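Local coordinates for protein KLTH0A00704p (Lachancea thermotolerans, PDB 4J2G) that probably helps recruit PI 3-kinase in autophagy through its N-terminal HORMA domain, as a member of the Atg13 family, at residues W23-N28 with E159-L164; P87-E92 with W132-D137; T93-A98 with S125-E130. The protein carries 1 engineered substitution. All coordinates share one frame; numbering follows the deposited sequence.

Interaction 1: residues W23-N28 with E159-L164; sequences WELIDN and ELYRQL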
loop_
_atom_site.group_PDB
_atom_site.type_symbol
_atom_site.label_atom_id
_atom_site.label_comp_id
_atom_site.label_asym_id
_atom_site.label_seq_id
_atom_site.Cartn_x
_atom_site.Cartn_y
_atom_site.Cartn_z
ATOM N N TRP A 23 21.267 12.621 -1.067
ATOM C CA TRP A 23 20.994 11.204 -0.890
ATOM C C TRP A 23 20.571 10.783 0.503
ATOM O O TRP A 23 19.705 9.938 0.611
ATOM C CB TRP A 23 22.083 10.313 -1.432
ATOM C CG TRP A 23 21.826 9.996 -2.832
ATOM C CD1 TRP A 23 20.627 9.627 -3.388
ATOM C CD2 TRP A 23 22.779 9.990 -3.884
ATOM N NE1 TRP A 23 20.782 9.392 -4.732
ATOM C CE2 TRP A 23 22.096 9.608 -5.064
ATOM C CE3 TRP A 23 24.156 10.249 -3.947
ATOM C CZ2 TRP A 23 22.746 9.484 -6.301
ATOM C CZ3 TRP A 23 24.806 10.134 -5.183
ATOM C CH2 TRP A 23 24.097 9.753 -6.344
ATOM N N GLU A 24 21.108 11.397 1.554
ATOM C CA GLU A 24 20.679 10.993 2.896
ATOM C C GLU A 24 19.274 11.486 3.268
ATOM O O GLU A 24 18.558 10.841 4.048
ATOM C CB GLU A 24 21.663 11.430 3.972
ATOM C CG GLU A 24 22.842 10.500 4.160
ATOM C CD GLU A 24 23.663 10.843 5.397
ATOM O OE1 GLU A 24 24.851 10.443 5.438
ATOM O OE2 GLU A 24 23.119 11.504 6.327
ATOM N N LEU A 25 18.909 12.650 2.748
ATOM C CA LEU A 25 17.568 13.152 2.889
ATOM C C LEU A 25 16.634 12.118 2.184
ATOM O O LEU A 25 15.749 11.550 2.804
ATOM C CB LEU A 25 17.484 14.526 2.245
ATOM C CG LEU A 25 16.959 15.730 3.036
ATOM C CD1 LEU A 25 17.379 15.701 4.504
ATOM C CD2 LEU A 25 17.395 17.047 2.379
ATOM N N ILE A 26 16.910 11.833 0.916
ATOM C CA ILE A 26 16.138 10.898 0.147
ATOM C C ILE A 26 15.915 9.550 0.831
ATOM O O ILE A 26 14.760 9.153 1.073
ATOM C CB ILE A 26 16.669 10.766 -1.279
ATOM C CG1 ILE A 26 16.501 12.103 -2.004
ATOM C CG2 ILE A 26 15.863 9.706 -2.048
ATOM C CD1 ILE A 26 17.445 12.317 -3.173
ATOM N N ASP A 27 16.999 8.875 1.173
ATOM C CA ASP A 27 16.942 7.550 1.798
ATOM C C ASP A 27 16.171 7.575 3.145
ATOM O O ASP A 27 15.458 6.610 3.493
ATOM C CB ASP A 27 18.354 7.010 1.976
ATOM C CG ASP A 27 18.402 5.639 2.648
ATOM O OD1 ASP A 27 17.811 4.635 2.191
ATOM O OD2 ASP A 27 19.079 5.563 3.662
ATOM N N ASN A 28 16.286 8.684 3.867
ATOM C CA ASN A 28 15.662 8.828 5.167
ATOM C C ASN A 28 14.151 9.000 4.990
ATOM O O ASN A 28 13.349 8.523 5.802
ATOM C CB ASN A 28 16.208 10.044 5.920
ATOM C CG ASN A 28 17.507 9.758 6.668
ATOM O OD1 ASN A 28 17.886 8.609 6.926
ATOM N ND2 ASN A 28 18.193 10.827 7.042
ATOM N N GLU A 159 16.155 23.411 0.744
ATOM C CA GLU A 159 14.949 23.449 -0.053
ATOM C C GLU A 159 14.360 22.068 -0.321
ATOM O O GLU A 159 13.145 21.905 -0.295
ATOM C CB GLU A 159 15.131 24.238 -1.354
ATOM C CG GLU A 159 13.812 24.792 -1.909
ATOM C CD GLU A 159 12.762 25.145 -0.839
ATOM O OE1 GLU A 159 13.117 25.545 0.299
ATOM O OE2 GLU A 159 11.556 25.022 -1.142
ATOM N N LEU A 160 15.208 21.079 -0.567
ATOM C CA LEU A 160 14.717 19.713 -0.694
ATOM C C LEU A 160 14.228 19.197 0.640
ATOM O O LEU A 160 13.405 18.296 0.696
ATOM C CB LEU A 160 15.792 18.792 -1.198
ATOM C CG LEU A 160 15.469 17.310 -1.092
ATOM C CD1 LEU A 160 14.471 16.885 -2.160
ATOM C CD2 LEU A 160 16.755 16.517 -1.193
ATOM N N TYR A 161 14.741 19.762 1.714
ATOM C CA TYR A 161 14.316 19.357 3.013
ATOM C C TYR A 161 12.875 19.795 3.204
ATOM O O TYR A 161 12.075 19.071 3.784
ATOM C CB TYR A 161 15.178 19.982 4.095
ATOM C CG TYR A 161 14.683 19.587 5.446
ATOM C CD1 TYR A 161 14.818 18.268 5.880
ATOM C CD2 TYR A 161 14.032 20.498 6.267
ATOM C CE1 TYR A 161 14.334 17.861 7.102
ATOM C CE2 TYR A 161 13.557 20.103 7.507
ATOM C CZ TYR A 161 13.712 18.781 7.905
ATOM O OH TYR A 161 13.260 18.359 9.124
ATOM N N ARG A 162 12.548 20.974 2.700
ATOM C CA ARG A 162 11.247 21.537 2.925
ATOM C C ARG A 162 10.221 20.819 2.038
ATOM O O ARG A 162 9.114 20.560 2.480
ATOM C CB ARG A 162 11.276 23.049 2.678
ATOM C CG ARG A 162 10.067 23.784 3.215
ATOM C CD ARG A 162 9.881 25.082 2.463
ATOM N NE ARG A 162 9.638 24.857 1.039
ATOM C CZ ARG A 162 8.536 25.227 0.386
ATOM N NH1 ARG A 162 7.544 25.856 1.021
ATOM N NH2 ARG A 162 8.429 24.969 -0.914
ATOM N N GLN A 163 10.602 20.514 0.797
ATOM C CA GLN A 163 9.801 19.701 -0.109
ATOM C C GLN A 163 9.443 18.331 0.502
ATOM O O GLN A 163 8.410 17.779 0.177
ATOM C CB GLN A 163 10.534 19.420 -1.426
ATOM C CG GLN A 163 11.023 20.626 -2.211
ATOM C CD GLN A 163 9.894 21.438 -2.779
ATOM O OE1 GLN A 163 9.053 20.917 -3.511
ATOM N NE2 GLN A 163 9.862 22.727 -2.443
ATOM N N LEU A 164 10.293 17.788 1.366
ATOM C CA LEU A 164 10.030 16.478 1.902
ATOM C C LEU A 164 9.176 16.544 3.159
ATOM O O LEU A 164 8.462 15.613 3.440
ATOM C CB LEU A 164 11.306 15.652 2.085
ATOM C CG LEU A 164 12.021 15.361 0.762
ATOM C CD1 LEU A 164 13.451 14.969 1.072
ATOM C CD2 LEU A 164 11.353 14.282 -0.093
#

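Interaction 2: residues P87-E92 with W132-D137; sequences PPLVIE and WLIQMD. Engineered in segment 132-137: M136 (natural residue Leu).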
loop_
_atom_site.group_PDB
_atom_site.type_symbol
_atom_site.label_atom_id
_atom_site.label_comp_id
_atom_site.label_asym_id
_atom_site.label_seq_id
_atom_site.Cartn_x
_atom_site.Cartn_y
_atom_site.Cartn_z
ATOM N N PRO A 87 16.557 0.856 -4.357
ATOM C CA PRO A 87 15.540 0.026 -5.042
ATOM C C PRO A 87 14.136 0.647 -4.888
ATOM O O PRO A 87 13.892 1.303 -3.894
ATOM C CB PRO A 87 15.573 -1.311 -4.268
ATOM C CG PRO A 87 16.754 -1.235 -3.358
ATOM C CD PRO A 87 17.147 0.201 -3.181
ATOM N N PRO A 88 13.227 0.454 -5.866
ATOM C CA PRO A 88 11.827 0.867 -5.634
ATOM C C PRO A 88 11.204 0.087 -4.445
ATOM O O PRO A 88 11.406 -1.154 -4.305
ATOM C CB PRO A 88 11.131 0.515 -6.973
ATOM C CG PRO A 88 11.969 -0.620 -7.511
ATOM C CD PRO A 88 13.390 -0.214 -7.176
ATOM N N LEU A 89 10.491 0.836 -3.609
ATOM C CA LEU A 89 9.892 0.384 -2.349
ATOM C C LEU A 89 8.396 0.146 -2.522
ATOM O O LEU A 89 7.639 1.064 -2.802
ATOM C CB LEU A 89 10.183 1.381 -1.225
ATOM C CG LEU A 89 9.723 1.389 0.284
ATOM C CD1 LEU A 89 8.751 0.356 0.743
ATOM C CD2 LEU A 89 10.922 1.357 1.224
ATOM N N VAL A 90 8.014 -1.131 -2.381
ATOM C CA VAL A 90 6.666 -1.611 -2.523
ATOM C C VAL A 90 6.071 -1.987 -1.183
ATOM O O VAL A 90 6.713 -2.625 -0.369
ATOM C CB VAL A 90 6.614 -2.732 -3.563
ATOM C CG1 VAL A 90 5.225 -3.465 -3.627
ATOM C CG2 VAL A 90 6.913 -2.064 -4.884
ATOM N N ILE A 91 4.854 -1.498 -0.918
ATOM C CA ILE A 91 4.139 -1.855 0.320
ATOM C C ILE A 91 2.770 -2.470 0.000
ATOM O O ILE A 91 2.003 -1.878 -0.713
ATOM C CB ILE A 91 3.974 -0.673 1.249
ATOM C CG1 ILE A 91 5.373 -0.181 1.686
ATOM C CG2 ILE A 91 3.218 -1.061 2.534
ATOM C CD1 ILE A 91 5.327 1.097 2.487
ATOM N N GLU A 92 2.499 -3.659 0.516
ATOM C CA GLU A 92 1.178 -4.273 0.310
ATOM C C GLU A 92 0.400 -4.201 1.633
ATOM O O GLU A 92 0.962 -4.407 2.666
ATOM C CB GLU A 92 1.367 -5.692 -0.087
ATOM C CG GLU A 92 1.955 -5.847 -1.503
ATOM C CD GLU A 92 1.875 -7.338 -1.975
ATOM O OE1 GLU A 92 1.887 -8.248 -1.116
ATOM O OE2 GLU A 92 1.771 -7.581 -3.179
ATOM N N TRP A 132 1.382 0.229 -2.476
ATOM C CA TRP A 132 2.092 1.536 -2.568
ATOM C C TRP A 132 3.392 1.272 -3.277
ATOM O O TRP A 132 3.970 0.183 -3.176
ATOM C CB TRP A 132 2.441 2.038 -1.160
ATOM C CG TRP A 132 1.287 2.376 -0.303
ATOM C CD1 TRP A 132 0.496 1.478 0.439
ATOM C CD2 TRP A 132 0.772 3.670 -0.040
ATOM N NE1 TRP A 132 -0.483 2.168 1.083
ATOM C CE2 TRP A 132 -0.317 3.512 0.860
ATOM C CE3 TRP A 132 1.119 4.973 -0.483
ATOM C CZ2 TRP A 132 -1.066 4.593 1.349
ATOM C CZ3 TRP A 132 0.390 6.026 -0.015
ATOM C CH2 TRP A 132 -0.722 5.839 0.897
ATOM N N LEU A 133 3.874 2.273 -3.972
ATOM C CA LEU A 133 5.153 2.188 -4.661
ATOM C C LEU A 133 5.812 3.560 -4.422
ATOM O O LEU A 133 5.205 4.573 -4.719
ATOM C CB LEU A 133 4.894 2.130 -6.145
ATOM C CG LEU A 133 6.158 2.243 -7.012
ATOM C CD1 LEU A 133 7.184 1.117 -6.755
ATOM C CD2 LEU A 133 5.870 2.381 -8.503
ATOM N N ILE A 134 7.024 3.557 -3.897
ATOM C CA ILE A 134 7.841 4.771 -3.656
ATOM C C ILE A 134 9.133 4.454 -4.393
ATOM O O ILE A 134 9.654 3.289 -4.339
ATOM C CB ILE A 134 8.133 4.919 -2.161
ATOM C CG1 ILE A 134 6.794 4.918 -1.384
ATOM C CG2 ILE A 134 8.965 6.184 -1.880
ATOM C CD1 ILE A 134 6.962 4.565 0.078
ATOM N N GLN A 135 9.574 5.428 -5.163
ATOM C CA GLN A 135 10.584 5.261 -6.205
ATOM C C GLN A 135 11.318 6.575 -6.460
ATOM O O GLN A 135 10.716 7.662 -6.311
ATOM C CB GLN A 135 9.796 5.181 -7.485
ATOM C CG GLN A 135 9.981 3.946 -8.261
ATOM C CD GLN A 135 9.075 4.001 -9.459
ATOM O OE1 GLN A 135 8.254 4.937 -9.612
ATOM N NE2 GLN A 135 9.195 2.991 -10.308
HETATM N N MSE A 136 12.557 6.462 -6.915
HETATM C CA MSE A 136 13.331 7.574 -7.448
HETATM C C MSE A 136 13.416 7.345 -8.961
HETATM O O MSE A 136 13.824 6.275 -9.377
HETATM C CB MSE A 136 14.660 7.370 -6.735
HETATM C CG MSE A 136 15.637 8.529 -6.795
HETATM SE SE MSE A 136 14.864 10.155 -5.990
HETATM C CE MSE A 136 15.504 11.181 -7.531
ATOM N N ASP A 137 13.001 8.324 -9.780
ATOM C CA ASP A 137 13.232 8.358 -11.284
ATOM C C ASP A 137 13.959 7.159 -11.885
ATOM O O ASP A 137 15.118 7.266 -12.302
ATOM C CB ASP A 137 13.950 9.655 -11.739
ATOM C CG ASP A 137 14.301 9.674 -13.271
ATOM O OD1 ASP A 137 15.371 9.149 -13.692
ATOM O OD2 ASP A 137 13.523 10.261 -14.064
#

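Interaction 3: residues T93-A98 with S125-E130; sequences TYLDLA and SEIMLE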
loop_
_atom_site.group_PDB
_atom_site.type_symbol
_atom_site.label_atom_id
_atom_site.label_comp_id
_atom_site.label_asym_id
_atom_site.label_seq_id
_atom_site.Cartn_x
_atom_site.Cartn_y
_atom_site.Cartn_z
ATOM N N THR A 93 -0.883 -3.847 1.587
ATOM C CA THR A 93 -1.729 -3.764 2.765
ATOM C C THR A 93 -2.783 -4.798 2.474
ATOM O O THR A 93 -3.353 -4.819 1.386
ATOM C CB THR A 93 -2.380 -2.391 2.917
ATOM O OG1 THR A 93 -1.362 -1.406 3.227
ATOM C CG2 THR A 93 -3.416 -2.374 4.096
ATOM N N TYR A 94 -3.034 -5.676 3.437
ATOM C CA TYR A 94 -4.015 -6.749 3.176
ATOM C C TYR A 94 -4.877 -7.036 4.383
ATOM O O TYR A 94 -4.520 -6.680 5.485
ATOM C CB TYR A 94 -3.301 -8.032 2.719
ATOM C CG TYR A 94 -2.208 -8.424 3.698
ATOM C CD1 TYR A 94 -0.895 -8.018 3.507
ATOM C CD2 TYR A 94 -2.501 -9.158 4.823
ATOM C CE1 TYR A 94 0.087 -8.321 4.425
ATOM C CE2 TYR A 94 -1.512 -9.498 5.724
ATOM C CZ TYR A 94 -0.216 -9.094 5.503
ATOM O OH TYR A 94 0.756 -9.421 6.434
ATOM N N LEU A 95 -5.979 -7.754 4.156
ATOM C CA LEU A 95 -6.779 -8.263 5.225
ATOM C C LEU A 95 -6.325 -9.677 5.475
ATOM O O LEU A 95 -6.480 -10.545 4.606
ATOM C CB LEU A 95 -8.248 -8.197 4.860
ATOM C CG LEU A 95 -9.273 -8.618 5.900
ATOM C CD1 LEU A 95 -9.158 -7.770 7.169
ATOM C CD2 LEU A 95 -10.641 -8.495 5.273
ATOM N N ASP A 96 -5.723 -9.881 6.648
ATOM C CA ASP A 96 -5.168 -11.187 7.067
ATOM C C ASP A 96 -6.243 -12.204 7.516
ATOM O O ASP A 96 -7.029 -11.929 8.431
ATOM C CB ASP A 96 -4.181 -10.941 8.198
ATOM C CG ASP A 96 -3.381 -12.169 8.564
ATOM O OD1 ASP A 96 -3.788 -13.322 8.235
ATOM O OD2 ASP A 96 -2.332 -11.968 9.217
ATOM N N LEU A 97 -6.295 -13.377 6.891
ATOM C CA LEU A 97 -7.411 -14.307 7.147
ATOM C C LEU A 97 -7.002 -15.587 7.888
ATOM O O LEU A 97 -7.770 -16.549 7.957
ATOM C CB LEU A 97 -8.050 -14.736 5.835
ATOM C CG LEU A 97 -8.630 -13.639 4.953
ATOM C CD1 LEU A 97 -9.417 -14.317 3.854
ATOM C CD2 LEU A 97 -9.498 -12.679 5.737
ATOM N N ALA A 98 -5.777 -15.593 8.394
ATOM C CA ALA A 98 -5.172 -16.731 9.085
ATOM C C ALA A 98 -6.056 -17.380 10.167
ATOM O O ALA A 98 -6.101 -18.620 10.257
ATOM C CB ALA A 98 -3.827 -16.314 9.686
ATOM N N SER A 125 -5.464 -16.881 2.129
ATOM C CA SER A 125 -4.636 -16.485 3.283
ATOM C C SER A 125 -4.871 -14.981 3.635
ATOM O O SER A 125 -4.870 -14.607 4.822
ATOM C CB SER A 125 -3.179 -16.696 2.897
ATOM O OG SER A 125 -2.953 -16.078 1.627
ATOM N N GLU A 126 -5.089 -14.160 2.593
ATOM C CA GLU A 126 -5.277 -12.666 2.714
ATOM C C GLU A 126 -6.086 -12.055 1.559
ATOM O O GLU A 126 -6.201 -12.663 0.497
ATOM C CB GLU A 126 -3.915 -11.950 2.788
ATOM C CG GLU A 126 -3.009 -12.300 1.638
ATOM C CD GLU A 126 -1.663 -11.604 1.700
ATOM O OE1 GLU A 126 -0.941 -11.813 2.700
ATOM O OE2 GLU A 126 -1.330 -10.845 0.740
ATOM N N ILE A 127 -6.657 -10.860 1.774
ATOM C CA ILE A 127 -7.240 -10.081 0.682
ATOM C C ILE A 127 -6.442 -8.819 0.573
ATOM O O ILE A 127 -6.382 -8.043 1.544
ATOM C CB ILE A 127 -8.705 -9.748 0.972
ATOM C CG1 ILE A 127 -9.486 -11.050 1.118
ATOM C CG2 ILE A 127 -9.337 -8.756 -0.054
ATOM C CD1 ILE A 127 -10.773 -10.900 1.912
HETATM N N MSE A 128 -5.843 -8.595 -0.599
HETATM C CA MSE A 128 -5.071 -7.382 -0.877
HETATM C C MSE A 128 -5.965 -6.179 -0.856
HETATM O O MSE A 128 -7.067 -6.224 -1.376
HETATM C CB MSE A 128 -4.552 -7.526 -2.292
HETATM C CG MSE A 128 -3.230 -8.226 -2.308
HETATM SE SE MSE A 128 -1.801 -7.459 -1.226
HETATM C CE MSE A 128 -1.739 -5.876 -2.387
ATOM N N LEU A 129 -5.496 -5.071 -0.272
ATOM C CA LEU A 129 -6.317 -3.906 -0.229
ATOM C C LEU A 129 -5.627 -2.673 -0.873
ATOM O O LEU A 129 -6.303 -1.823 -1.428
ATOM C CB LEU A 129 -6.627 -3.595 1.264
ATOM C CG LEU A 129 -7.333 -4.661 2.125
ATOM C CD1 LEU A 129 -7.374 -4.300 3.579
ATOM C CD2 LEU A 129 -8.723 -4.946 1.594
ATOM N N GLU A 130 -4.319 -2.548 -0.704
ATOM C CA GLU A 130 -3.601 -1.391 -1.210
ATOM C C GLU A 130 -2.242 -1.844 -1.647
ATOM O O GLU A 130 -1.644 -2.739 -1.017
ATOM C CB GLU A 130 -3.313 -0.346 -0.125
ATOM C CG GLU A 130 -4.502 0.138 0.678
ATOM C CD GLU A 130 -4.074 1.066 1.871
ATOM O OE1 GLU A 130 -2.967 0.908 2.538
ATOM O OE2 GLU A 130 -4.899 1.951 2.158
#

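Interaction 1: residues W23-N28 with E159-L164
L25 lies at the middle of this contact between two helices, its branched end set among L160, Y161 and L164. Its CD2 meets CD2 of L160 at 3.7 Å, the two side chains sliding past one another in opposite directions. The other methyl, CD1, reaches the edge of the Y161 ring near its plane, 3.9 Å from CD1 of that tyrosine, and CG touches CD1 of L164 at 4.1 Å. No hydrogen bond crosses the gap; leucine suits such a place because its forked end can touch several neighbours at once. L160 has CG anti to its own nitrogen (chi1 168°), which carries CD2 across to L25, while I26 only grazes that methyl. On the side of helix 158-177 turned from this contact, E159 OE2 accepts from R162 NE at 2.9 Å in a salt bridge and also from Q163 NE2, tying one helical turn together. The two short helical segments run almost parallel, 10° apart, with axes 10.4 Å from each other. L160 and L164 rest on I250 of strand 242-252, at the edge of the HORMA-domain sheet; L164 also meets F29 of helix 18-39, and I26 packs on loop residues L86 and F254.

Interaction 2: residues P87-E92 with W132-D137
Antiparallel pairing joins L89 through I91 to I134 through W132, the short strand segments running 167° apart with axes 4.7 Å from each other. These are adjacent strands of the HORMA domain's antiparallel sheet, with strand 201-208 next to 89-96 and strand 255-264 next to 126-136. L89 and I134 form one hydrogen-bonded pair, L89 N to I134 O at 2.7 Å and I134 N to L89 O at 2.8 Å; I91 and W132 form the second. V90 and L133 make the non-hydrogen-bonded pair between them. L89, I91, W132 and I134 share one face, where bulky apolar groups suit the burial beneath helix 18-39: L89 and I134 touch F30, while I91 and W132 touch I37. Across the pair I91 CB lies 3.9 Å from W132 CB. The indole also packs on L171, L174 and V175 of helix 158-177, and its NE1 donates to E130 OE1, so the buried N-H has a mate. The other face, more exposed, carries V90 and L133. Having CG anti to the backbone N (chi1 172°) lets L133 send CD1 back over the neighbouring strand, to 3.7 Å from V90 CG2 and 4.0 Å from P88 CB. P88, whose ring nitrogen has no hydrogen to give, adds apolar surface before the strand: its CB meets the aliphatic CG of Q135 at 3.8 Å.

Interaction 3: residues T93-A98 with S125-E130
A classic beta bulge marks this antiparallel pairing in the HORMA domain's sheet: L129 and E130 both stand opposite T93. The single carbonyl T93 O accepts from L129 N at 2.7 Å and from E130 N at 3.2 Å, so two donors grip one oxygen and the register shifts by a residue. T93 and E130 lie side by side, and T93 OG1 donates to E130 OE1 at 2.9 Å, on the anti side of the carboxylate. Beyond the bulge L95 pairs with I127 through two backbone bonds, and L95, I127 and L129 turn apolar side chains to F269. On the opposite face, E126 stacks its carboxylate on the Y94 ring, the planes 14° apart and OE1 3.6 Å above the ring centre. Both side chains swing CG between the backbone N and the carbonyl carbon (chi1 53° in Y94), which brings ring and acid together. An alanine in place of Y94 would remove the ring and probably open a gap over the E126 carboxylate, whose stacking surface would be lost. At the end of the pairing L97 N donates to S125 O, and D96 OD1 accepts from A98 N in an Asx turn. E126 OE1 also forms a salt bridge with R205, and OE2 one with R218; these arginines probably offset the cost of placing a buried carboxylate against an aromatic face.

Interactions 2 and 3 are successive parts of one strand pairing, 89-96 with 126-136, and both are nested in the chain between the helices of interaction 1. Interactions 1 and 3 are mostly buried, whereas interaction 2 is only partly so. Interaction 2 is regular, with a buried apolar face under the helices; interaction 3 is bulged and mixes apolar packing with buried carboxylates. They meet where E92 CD packs on M128 SE at 3.8 Å. Interaction 1, about 32 Å from interaction 3 between centres, joins helices by apolar contacts without a hydrogen bond, with Y161 at its exposed margin. It touches interaction 2 through I26 CG2 and SE of the engineered selenomethionine M136, 4.1 Å apart, linking helix to sheet.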